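Local atomic coordinates of HMG-CoA Lyase (Bacillus subtilis subsp. subtilis, PDB entry 1YDO), a protein that is a TIM-barrel protein of the HMGL-like family that assembles as a pair of identical chains. Residues Lys278-Glu281 with Pro287-Ser290; Pro22-Ile25 with Asp29-Thr32; His209-Thr214 with Pro241-Ser246; Tyr257-Glu260 with Lys265-Val268. All coordinates share one frame; numbering follows the deposited sequence.

Contact 1 of 4, residues Lys278-Glu281 with Pro287-Ser290; sequences KWIE and PLPS
E281, near the end of helix 270-284, reaches across to L288 in the loop that follows, and the pair shows in small compass how a helix can hold the chain that leaves it. The polar part is a single backbone-to-side-chain hydrogen bond. The N-H of L288 points at OE1 of E281 over 2.9 Å, with an angle of 156° at the hydrogen, and OE1 receives it on its anti lone pair, the one facing away from the other carboxylate oxygen. The carboxylate arrives there because CG stands anti to the backbone N (chi1 -153°) and the chain runs on extended. OE2 has its own partner, a salt bridge to K297, so this buried group is gripped at both oxygens; its rotation is thereby fixed, and the nearby lysine would probably favour the ionised form.

Van der Waals contacts surround this bond. Beside L288 N, OE1 also rests against P287, 3.1 Å from its CA. The side chains of E281 and L288 slide past each other in opposite directions, which brings CD2 of L288 to 3.6 Å from CG of E281. The same methyl carbon lies 4.0 Å from CD1 of I280, whose side chain crosses that of L288 at about a right angle.

L293 of helix 291-296 packs on both E281 and L288, while I280 rests on W33 of helix 27-38. With the side chain of S290 bonded to the N of L293, this is a loop connecting two helices, the second N-capped by S290, on the outside of the TIM barrel.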
# COMPACT_ATOMS: atom_id res chain seq x y z
N LYS A 278 3.45 17.52 -5.43
CA LYS A 278 2.32 18.24 -6.01
C LYS A 278 2.75 19.03 -7.24
O LYS A 278 2.03 19.08 -8.23
CB LYS A 278 1.71 19.18 -4.98
CG LYS A 278 0.46 19.89 -5.46
CD LYS A 278 -0.07 20.83 -4.39
CE LYS A 278 -1.27 21.62 -4.90
NZ LYS A 278 -1.79 22.59 -3.89
N TRP A 279 3.93 19.63 -7.16
CA TRP A 279 4.43 20.42 -8.26
C TRP A 279 4.37 19.68 -9.58
O TRP A 279 3.63 20.07 -10.48
CB TRP A 279 5.86 20.85 -7.98
CG TRP A 279 6.26 22.04 -8.77
CD1 TRP A 279 5.95 23.33 -8.51
CD2 TRP A 279 7.02 22.04 -9.99
NE1 TRP A 279 6.47 24.15 -9.48
CE2 TRP A 279 7.12 23.38 -10.41
CE3 TRP A 279 7.61 21.04 -10.77
CZ2 TRP A 279 7.80 23.75 -11.58
CZ3 TRP A 279 8.28 21.41 -11.93
CH2 TRP A 279 8.37 22.75 -12.32
N ILE A 280 5.16 18.61 -9.71
CA ILE A 280 5.18 17.80 -10.94
C ILE A 280 3.80 17.29 -11.31
O ILE A 280 3.47 17.20 -12.48
CB ILE A 280 6.05 16.58 -10.80
CG1 ILE A 280 6.31 16.34 -9.32
CG2 ILE A 280 7.32 16.72 -11.62
CD1 ILE A 280 6.36 14.89 -8.95
N GLU A 281 3.01 16.92 -10.31
CA GLU A 281 1.68 16.43 -10.58
C GLU A 281 0.94 17.47 -11.42
O GLU A 281 0.20 17.13 -12.34
CB GLU A 281 0.91 16.19 -9.29
CG GLU A 281 -0.16 15.13 -9.43
CD GLU A 281 -1.26 15.27 -8.41
OE1 GLU A 281 -1.99 14.28 -8.20
OE2 GLU A 281 -1.39 16.37 -7.82
N PRO A 287 -3.16 13.08 -12.19
CA PRO A 287 -2.98 12.80 -10.77
C PRO A 287 -1.99 11.65 -10.53
O PRO A 287 -2.00 10.66 -11.25
CB PRO A 287 -4.39 12.46 -10.31
CG PRO A 287 -4.99 11.82 -11.54
CD PRO A 287 -4.52 12.74 -12.63
N LEU A 288 -1.14 11.79 -9.52
CA LEU A 288 -0.18 10.76 -9.19
C LEU A 288 -0.78 9.82 -8.16
O LEU A 288 -1.58 10.23 -7.32
CB LEU A 288 1.09 11.37 -8.63
CG LEU A 288 2.15 11.80 -9.65
CD1 LEU A 288 1.56 12.02 -11.03
CD2 LEU A 288 2.83 13.06 -9.13
N PRO A 289 -0.38 8.55 -8.20
CA PRO A 289 -0.87 7.51 -7.28
C PRO A 289 -0.60 7.71 -5.79
O PRO A 289 -1.25 7.08 -4.95
CB PRO A 289 -0.21 6.25 -7.83
CG PRO A 289 1.06 6.76 -8.43
CD PRO A 289 0.58 7.98 -9.16
N SER A 290 0.34 8.59 -5.46
CA SER A 290 0.72 8.84 -4.08
C SER A 290 -0.47 9.08 -3.16
O SER A 290 -1.31 9.92 -3.43
CB SER A 290 1.65 10.04 -4.00
OG SER A 290 1.91 10.35 -2.64

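Contact 2 of 4, residues Pro22-Ile25 with Asp29-Thr32; sequences PVWI and DKIT
K30 bends back from helix 27-38 to grip I25, a residue of the loop that leads into the same helix. Its NZ donates to the carbonyl O of I25 over 2.8 Å, in the carbonyl plane and at a C=O...N angle of 150°. The chain is extended until its last torsion, where a turn (chi4 72°) swings the ammonium group onto that oxygen. Nearer the backbone, CG of K30 lies 3.8 Å from CG2 of I25. The same methyl carbon touches CB of D29 at 3.6 Å, so the isoleucine branch is met by two successive helix residues. W24 adds a looser contact: its NE1 is 3.8 Å from NZ of K30, and the ammonium stands oblique to the ring.

A water extends this first shell, accepting from N of I25 at 3.1 Å and, weakly, from NZ of K30. Further out, D61 forms a salt bridge with K30 and the carbonyl of A58 takes another bond from it, while R60 makes a cation-pi contact with W24. M284 of helix 270-284 packs against I25. The lysine bond ties the loop to helix 27-38 within the beta-alpha-beta crossover from strand 8-11 to strand 44-49 of the TIM barrel.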
# COMPACT_ATOMS: atom_id res chain seq x y z
N PRO A 22 4.47 9.04 -20.31
CA PRO A 22 4.22 9.40 -21.71
C PRO A 22 4.01 10.89 -21.89
O PRO A 22 3.13 11.33 -22.64
CB PRO A 22 2.99 8.57 -22.05
CG PRO A 22 2.26 8.51 -20.75
CD PRO A 22 3.36 8.24 -19.76
N VAL A 23 4.82 11.68 -21.20
CA VAL A 23 4.71 13.12 -21.30
C VAL A 23 6.08 13.75 -21.19
O VAL A 23 6.88 13.35 -20.36
CB VAL A 23 3.83 13.69 -20.20
CG1 VAL A 23 3.75 15.21 -20.35
CG2 VAL A 23 2.44 13.06 -20.26
N TRP A 24 6.35 14.75 -22.02
CA TRP A 24 7.65 15.39 -21.95
C TRP A 24 7.64 16.60 -21.03
O TRP A 24 6.85 17.53 -21.20
CB TRP A 24 8.13 15.79 -23.35
CG TRP A 24 9.54 16.34 -23.34
CD1 TRP A 24 10.70 15.64 -23.14
CD2 TRP A 24 9.92 17.71 -23.50
NE1 TRP A 24 11.78 16.50 -23.16
CE2 TRP A 24 11.33 17.77 -23.38
CE3 TRP A 24 9.21 18.89 -23.73
CZ2 TRP A 24 12.04 18.97 -23.48
CZ3 TRP A 24 9.91 20.09 -23.83
CH2 TRP A 24 11.31 20.12 -23.70
N ILE A 25 8.53 16.58 -20.05
CA ILE A 25 8.65 17.68 -19.12
C ILE A 25 9.74 18.60 -19.64
O ILE A 25 10.87 18.16 -19.89
CB ILE A 25 9.07 17.19 -17.72
CG1 ILE A 25 7.98 16.29 -17.15
CG2 ILE A 25 9.35 18.40 -16.81
CD1 ILE A 25 6.66 16.99 -16.94
N ASP A 29 11.90 22.83 -16.49
CA ASP A 29 11.06 22.35 -15.40
C ASP A 29 11.71 21.20 -14.64
O ASP A 29 11.62 21.12 -13.42
CB ASP A 29 9.70 21.88 -15.93
CG ASP A 29 8.84 23.02 -16.39
OD1 ASP A 29 7.80 22.76 -17.04
OD2 ASP A 29 9.19 24.19 -16.08
N LYS A 30 12.36 20.30 -15.36
CA LYS A 30 13.02 19.18 -14.71
C LYS A 30 13.96 19.77 -13.66
O LYS A 30 13.91 19.39 -12.49
CB LYS A 30 13.83 18.35 -15.70
CG LYS A 30 13.02 17.45 -16.63
CD LYS A 30 13.97 16.46 -17.31
CE LYS A 30 13.28 15.51 -18.30
NZ LYS A 30 12.83 16.15 -19.57
N ILE A 31 14.80 20.71 -14.09
CA ILE A 31 15.74 21.36 -13.20
C ILE A 31 15.03 21.98 -12.01
O ILE A 31 15.38 21.73 -10.85
CB ILE A 31 16.51 22.46 -13.93
CG1 ILE A 31 17.23 21.85 -15.13
CG2 ILE A 31 17.52 23.11 -12.98
CD1 ILE A 31 17.87 22.86 -16.02
N THR A 32 14.01 22.78 -12.29
CA THR A 32 13.26 23.43 -11.24
C THR A 32 12.75 22.43 -10.20
O THR A 32 12.74 22.72 -9.00
CB THR A 32 12.08 24.18 -11.80
OG1 THR A 32 12.48 24.93 -12.95
CG2 THR A 32 11.54 25.11 -10.75
O HOH W 1 10.19 14.22 -18.82

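Contact 3 of 4, residues His209-Thr214 with Pro241-Ser246; sequences HDTRGT and PYAPGS
T211 and S246 meet between two loops of the TIM barrel, one following strand 204-207 and the other strand 239-240. The first loop lies beyond the C-terminal end of its barrel strand, the end at which barrels of this fold usually carry their active sites. The contact is small and turns on one methyl group. In T211, CG2 stands anti to the backbone N while OG1 lies beside that N (chi1 -63°), so the methyl, and not the hydroxyl, is presented to the neighbouring loop. It abuts the end of S246 at 3.4 Å from OG, with CB of S246 behind at 4.0 Å. From a second direction CB of A243 approaches the same methyl more loosely, at 4.5 Å.

Backbone shape explains why A243 and S246 can both face T211. They are the two ends of a type II beta turn, whose third residue, G245, has the positive phi (92°) that such a turn requires. The bond from S246 N back to A243 O is weak. C240 packs against both T211 and S246, and V295 of the second subunit presses on the same two residues, so that the junction is buried in the assembly. The polar branch of T211 is satisfied within its own chain, OG1 donating to the carbonyl O of S247.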
# COMPACT_ATOMS: atom_id res chain seq x y z
N HIS A 209 8.04 -2.00 -6.70
CA HIS A 209 7.03 -1.36 -7.55
C HIS A 209 5.67 -1.75 -6.98
O HIS A 209 5.33 -2.93 -6.97
CB HIS A 209 7.16 -1.87 -9.00
CG HIS A 209 8.21 -1.17 -9.80
ND1 HIS A 209 8.55 -1.56 -11.07
CD2 HIS A 209 8.99 -0.11 -9.50
CE1 HIS A 209 9.51 -0.76 -11.53
NE2 HIS A 209 9.79 0.12 -10.59
N ASP A 210 4.87 -0.80 -6.51
CA ASP A 210 3.59 -1.25 -5.98
C ASP A 210 2.50 -1.27 -7.02
O ASP A 210 1.42 -0.72 -6.83
CB ASP A 210 3.15 -0.44 -4.75
CG ASP A 210 2.81 0.98 -5.07
OD1 ASP A 210 3.62 1.61 -5.79
OD2 ASP A 210 1.77 1.49 -4.60
N THR A 211 2.80 -1.92 -8.14
CA THR A 211 1.83 -2.09 -9.20
C THR A 211 0.67 -2.89 -8.60
O THR A 211 -0.46 -2.76 -9.02
CB THR A 211 2.43 -2.87 -10.36
OG1 THR A 211 3.53 -2.15 -10.92
CG2 THR A 211 1.39 -3.12 -11.42
N ARG A 212 0.97 -3.71 -7.60
CA ARG A 212 -0.05 -4.49 -6.92
C ARG A 212 -0.32 -3.93 -5.53
O ARG A 212 -0.99 -4.55 -4.71
CB ARG A 212 0.37 -5.96 -6.83
CG ARG A 212 -0.25 -6.85 -7.89
CD ARG A 212 0.06 -6.39 -9.31
NE ARG A 212 -0.66 -7.20 -10.29
CZ ARG A 212 -0.28 -8.41 -10.70
NH1 ARG A 212 0.83 -8.95 -10.21
NH2 ARG A 212 -1.01 -9.07 -11.58
N GLY A 213 0.23 -2.75 -5.28
CA GLY A 213 0.07 -2.09 -4.00
C GLY A 213 0.63 -2.88 -2.83
O GLY A 213 0.05 -2.84 -1.75
N THR A 214 1.74 -3.59 -3.03
CA THR A 214 2.31 -4.37 -1.94
C THR A 214 3.68 -3.88 -1.56
O THR A 214 4.34 -4.46 -0.71
CB THR A 214 2.37 -5.88 -2.29
OG1 THR A 214 3.00 -6.05 -3.55
CG2 THR A 214 0.98 -6.49 -2.37
N PRO A 241 5.25 -0.37 -17.57
CA PRO A 241 5.07 -0.67 -19.00
C PRO A 241 4.44 -2.04 -19.24
O PRO A 241 3.80 -2.25 -20.27
CB PRO A 241 6.50 -0.58 -19.55
CG PRO A 241 7.33 -1.00 -18.40
CD PRO A 241 6.68 -0.29 -17.23
N TYR A 242 4.62 -2.94 -18.29
CA TYR A 242 4.05 -4.28 -18.38
C TYR A 242 2.54 -4.23 -18.12
O TYR A 242 1.79 -5.10 -18.56
CB TYR A 242 4.74 -5.20 -17.36
CG TYR A 242 4.36 -6.67 -17.46
CD1 TYR A 242 4.49 -7.36 -18.68
CD2 TYR A 242 3.91 -7.39 -16.34
CE1 TYR A 242 4.17 -8.73 -18.77
CE2 TYR A 242 3.60 -8.76 -16.42
CZ TYR A 242 3.73 -9.42 -17.64
OH TYR A 242 3.43 -10.77 -17.72
N ALA A 243 2.09 -3.19 -17.41
CA ALA A 243 0.68 -3.00 -17.10
C ALA A 243 0.33 -1.51 -17.07
O ALA A 243 0.41 -0.87 -16.03
CB ALA A 243 0.35 -3.64 -15.76
N PRO A 244 -0.05 -0.94 -18.24
CA PRO A 244 -0.40 0.49 -18.35
C PRO A 244 -1.63 0.90 -17.53
O PRO A 244 -2.60 0.14 -17.42
CB PRO A 244 -0.61 0.67 -19.85
CG PRO A 244 -1.15 -0.67 -20.27
CD PRO A 244 -0.23 -1.62 -19.53
N GLY A 245 -1.58 2.09 -16.96
CA GLY A 245 -2.68 2.57 -16.16
C GLY A 245 -2.51 2.24 -14.69
O GLY A 245 -3.33 2.63 -13.87
N SER A 246 -1.43 1.54 -14.36
CA SER A 246 -1.16 1.17 -12.97
C SER A 246 0.13 1.83 -12.48
O SER A 246 1.05 2.04 -13.26
CB SER A 246 -1.06 -0.36 -12.83
OG SER A 246 -0.00 -0.88 -13.62

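Contact 4 of 4, residues Tyr257-Glu260 with Lys265-Val268; sequences YMLE and KTNV
A salt bridge between E260 and K265, at the end of helix 252-261, ties that helix to the loop that leads on to helix 270-284. A single carboxylate oxygen does most of the polar work. NZ of K265 donates to OE2 of E260 over 3.2 Å, meeting it on the syn side and 21° out of the carboxylate plane. Neither side chain is straight: E260 bends at chi2, and K265 curls through three successive turns, at chi2, chi3 and chi4. In this way the lysine, whose CB sets out away from the helix, nevertheless delivers its ammonium group to the glutamate. The hydroxyl of T266 gives a second, weak bond to the same OE2, at 3.4 Å.

That hydroxyl also lies where it could accept from the backbone N of V268. The atoms there fit an ST turn, but the modelled place of V268 N is doubtful, and the turn with it. The methyl of T266 stands 3.8 Å from CD1 of L259 and 3.9 Å from CB of L259, and it also passes OE2 of E260 at 3.7 Å. The hydroxyl thus makes the polar contact, while the methyl touches both the leucine and the carboxylate oxygen.

Inward from here, L259 packs on L223 of helix 215-225 and on I9 of strand 8-11, which V268 touches as well. V256, a turn back along helix 252-261, lies against T266 and V268, while the backbone of K265 pairs with K5 and V7 just ahead of strand 8-11.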
# COMPACT_ATOMS: atom_id res chain seq x y z
N TYR A 257 6.75 8.74 4.99
CA TYR A 257 5.75 8.88 6.02
C TYR A 257 5.69 7.68 6.94
O TYR A 257 5.90 7.79 8.14
CB TYR A 257 4.37 9.12 5.42
CG TYR A 257 3.23 9.00 6.42
CD1 TYR A 257 2.60 7.78 6.67
CD2 TYR A 257 2.81 10.11 7.14
CE1 TYR A 257 1.57 7.67 7.62
CE2 TYR A 257 1.78 10.02 8.09
CZ TYR A 257 1.17 8.79 8.33
OH TYR A 257 0.17 8.69 9.27
N MSE A 258 5.40 6.53 6.36
CA MSE A 258 5.29 5.34 7.17
C MSE A 258 6.51 5.12 8.05
O MSE A 258 6.39 4.73 9.21
CB MSE A 258 5.07 4.13 6.30
CG MSE A 258 4.87 2.89 7.13
SE MSE A 258 4.93 1.36 6.01
CE MSE A 258 6.77 1.49 5.44
N LEU A 259 7.69 5.36 7.49
CA LEU A 259 8.91 5.17 8.25
C LEU A 259 8.94 6.12 9.43
O LEU A 259 9.38 5.74 10.51
CB LEU A 259 10.12 5.39 7.35
CG LEU A 259 10.39 4.28 6.33
CD1 LEU A 259 11.41 4.76 5.31
CD2 LEU A 259 10.86 3.03 7.05
N GLU A 260 8.46 7.34 9.24
CA GLU A 260 8.46 8.31 10.32
C GLU A 260 7.57 7.89 11.46
O GLU A 260 7.97 7.94 12.62
CB GLU A 260 8.02 9.68 9.82
CG GLU A 260 9.09 10.42 9.04
CD GLU A 260 10.36 10.63 9.85
OE1 GLU A 260 10.27 11.22 10.95
OE2 GLU A 260 11.45 10.21 9.38
N LYS A 265 14.34 7.31 11.42
CA LYS A 265 14.80 8.52 10.77
C LYS A 265 15.18 8.37 9.32
O LYS A 265 15.88 7.43 8.96
CB LYS A 265 15.98 9.14 11.54
CG LYS A 265 15.59 9.76 12.87
CD LYS A 265 14.36 10.71 12.76
CE LYS A 265 14.54 11.86 11.75
NZ LYS A 265 14.21 11.55 10.32
N THR A 266 14.72 9.31 8.51
CA THR A 266 15.01 9.33 7.08
C THR A 266 15.63 10.68 6.74
O THR A 266 16.07 10.92 5.62
CB THR A 266 13.73 9.16 6.23
OG1 THR A 266 12.95 10.35 6.29
CG2 THR A 266 12.90 7.99 6.74
N ASN A 267 15.65 11.57 7.72
CA ASN A 267 16.21 12.89 7.51
C ASN A 267 15.55 13.62 6.35
O ASN A 267 16.12 14.57 5.80
CB ASN A 267 17.72 12.83 7.27
CG ASN A 267 18.49 12.38 8.50
OD1 ASN A 267 18.23 12.85 9.63
ND2 ASN A 267 19.45 11.50 8.30
N VAL A 268 14.37 13.17 5.97
CA VAL A 268 13.64 13.81 4.89
C VAL A 268 12.48 14.62 5.44
O VAL A 268 11.64 14.10 6.17
CB VAL A 268 13.11 12.78 3.90
CG1 VAL A 268 12.38 13.48 2.77
CG2 VAL A 268 14.26 11.97 3.36

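Overall arrangement
Three of the four contacts join a helix to a loop beside it in sequence, whereas contact 3 joins loops 27 residues apart. Contacts 1 and 2 touch directly, with centres about 13 Å apart: W279 of helix 270-284 lies against D29 and T32 of helix 27-38. Contact 4 comes just before contact 1 along the chain, yet their centres are about 20 Å apart and their nearest atoms about 9 Å. Contacts 2 and 4 are the most widely separated, about 27 Å between centres. Contacts 3 and 4 both reach the second subunit, where T214 of one chain packs on M258 of the other, so the contact 3 region of one subunit meets the contact 4 region of the other.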